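Local coordinates for protein type II 3-hydroxyacyl-CoA dehydrogenase (Thermus thermophilus, PDB 1UAY) that probably oxidises 3-hydroxyacyl-CoA to 3-ketoacyl-CoA with a nicotinamide cofactor in fatty acid beta-oxidation, as a member of the short-chain dehydrogenase family, at residues A[127-132]-A[219-224]. Residues are numbered along the deposited sequence; the frame is centred on the assembly and turned at random.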
# COMPACT_ATOMS: atom_id res chain seq x y z
N ARG A 127 16.12 3.57 23.68
CA ARG A 127 16.88 4.78 23.97
C ARG A 127 16.00 5.98 23.62
O ARG A 127 16.23 7.09 24.09
CB ARG A 127 18.17 4.82 23.15
CG ARG A 127 19.25 3.88 23.66
CD ARG A 127 20.61 4.26 23.09
NE ARG A 127 21.69 3.47 23.68
CZ ARG A 127 21.98 2.22 23.34
NH1 ARG A 127 21.27 1.61 22.39
NH2 ARG A 127 22.97 1.58 23.94
N GLY A 128 14.99 5.74 22.79
CA GLY A 128 14.10 6.81 22.40
C GLY A 128 13.14 6.40 21.29
O GLY A 128 13.22 5.29 20.76
N VAL A 129 12.24 7.32 20.94
CA VAL A 129 11.26 7.08 19.90
C VAL A 129 11.05 8.37 19.12
O VAL A 129 10.84 9.44 19.70
CB VAL A 129 9.90 6.65 20.51
CG1 VAL A 129 8.89 6.36 19.40
CG2 VAL A 129 10.09 5.42 21.40
N ILE A 130 11.14 8.26 17.80
CA ILE A 130 10.96 9.40 16.91
C ILE A 130 9.67 9.20 16.12
O ILE A 130 9.52 8.22 15.40
CB ILE A 130 12.16 9.55 15.96
CG1 ILE A 130 13.44 9.73 16.79
CG2 ILE A 130 11.95 10.73 15.01
CD1 ILE A 130 14.71 9.83 15.97
N VAL A 131 8.74 10.13 16.28
CA VAL A 131 7.45 10.06 15.60
C VAL A 131 7.35 11.19 14.59
O VAL A 131 7.40 12.37 14.95
CB VAL A 131 6.28 10.19 16.60
CG1 VAL A 131 4.95 10.02 15.87
CG2 VAL A 131 6.43 9.15 17.70
N ASN A 132 7.23 10.82 13.32
CA ASN A 132 7.11 11.82 12.26
C ASN A 132 5.66 11.96 11.85
O ASN A 132 4.83 11.10 12.15
CB ASN A 132 7.96 11.42 11.05
CG ASN A 132 9.44 11.36 11.38
OD1 ASN A 132 9.93 12.11 12.24
ND2 ASN A 132 10.17 10.50 10.69
N HIS A 219 0.36 6.89 22.64
CA HIS A 219 0.27 5.44 22.63
C HIS A 219 1.49 4.85 21.94
O HIS A 219 2.03 3.83 22.36
CB HIS A 219 -0.99 4.94 21.92
CG HIS A 219 -1.08 3.44 21.89
ND1 HIS A 219 -1.21 2.69 23.03
CD2 HIS A 219 -0.94 2.56 20.87
CE1 HIS A 219 -1.14 1.41 22.73
NE2 HIS A 219 -0.98 1.30 21.42
N ILE A 220 1.93 5.48 20.85
CA ILE A 220 3.10 5.00 20.14
C ILE A 220 4.29 4.96 21.10
O ILE A 220 5.05 3.99 21.13
CB ILE A 220 3.43 5.90 18.93
CG1 ILE A 220 2.34 5.72 17.87
CG2 ILE A 220 4.81 5.55 18.36
CD1 ILE A 220 2.36 6.78 16.78
N LEU A 221 4.44 6.00 21.91
CA LEU A 221 5.55 6.04 22.87
C LEU A 221 5.47 4.91 23.89
O LEU A 221 6.50 4.40 24.33
CB LEU A 221 5.57 7.39 23.60
CG LEU A 221 5.85 8.62 22.74
CD1 LEU A 221 5.76 9.86 23.61
CD2 LEU A 221 7.23 8.51 22.10
N GLU A 222 4.25 4.52 24.25
CA GLU A 222 4.04 3.46 25.24
C GLU A 222 3.97 2.04 24.71
O GLU A 222 3.89 1.09 25.49
CB GLU A 222 2.77 3.75 26.04
CG GLU A 222 2.90 4.85 27.08
CD GLU A 222 1.61 5.07 27.84
OE1 GLU A 222 1.66 5.71 28.91
OE2 GLU A 222 0.55 4.61 27.37
N ASN A 223 3.98 1.87 23.39
CA ASN A 223 3.88 0.54 22.80
C ASN A 223 5.14 0.18 22.01
O ASN A 223 5.27 0.56 20.85
CB ASN A 223 2.66 0.46 21.89
CG ASN A 223 2.26 -0.97 21.59
OD1 ASN A 223 3.10 -1.87 21.55
ND2 ASN A 223 0.97 -1.19 21.37
N PRO A 224 6.06 -0.57 22.62
CA PRO A 224 7.31 -0.98 21.98
C PRO A 224 7.17 -1.67 20.63
O PRO A 224 8.05 -1.56 19.78
CB PRO A 224 7.96 -1.89 23.02
CG PRO A 224 7.45 -1.35 24.31
CD PRO A 224 5.99 -1.09 24.01
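On one face of the seven-stranded parallel sheet of this Rossmann-fold enzyme, the last turn of helix 210-222 rests on strand 128-133, with Leu-221 and Ile-220 lying against Val-129 and Val-131. Leu-221 makes the tightest approach: its CD2 comes to 3.6 Å from CB of Val-129 and 3.8 Å from CG1 of the same valine, the two side chains crossing at a slant. The CA-CB bond of Leu-221 does not aim at the strand; with CG anti to the carbonyl carbon, CD1 prolongs the extended chain (chi2 177°) away from the valines, which leaves the other methyl, CD2, turned onto Val-129. Ile-220 does point at the strand, and its short branch meets Val-131 tip to tip, CG2 to CG2 at 4.0 Å. A looser touch of 4.3 Å between CG2 of Ile-220 and CG1 of Val-129 joins the two pairs. Beta-branched valines suit a strand and are short enough to let the helix settle close, while the longer leucine bridges the distance from the helix; Ile-220, whose CB already points at the strand, needs only its short CG2 branch. No hydrogen bond spans the contact, and all four side chains are buried. Ile-220 also packs on Val-174 and Val-176 of strand 171-178, and Leu-221 on Ala-69 of strand 67-72, so this turn spreads over three neighbouring strands. Ile-130 points to the other face, where Leu-109 and Met-116 of helix 91-116 cover it. Beyond the helix end, ND2 of Asn-223 donates a hydrogen bond to the backbone O of Glu-212 of the second subunit. Helices covering both faces of a parallel sheet make the three-layer alpha-beta-alpha sandwich characteristic of short-chain dehydrogenases.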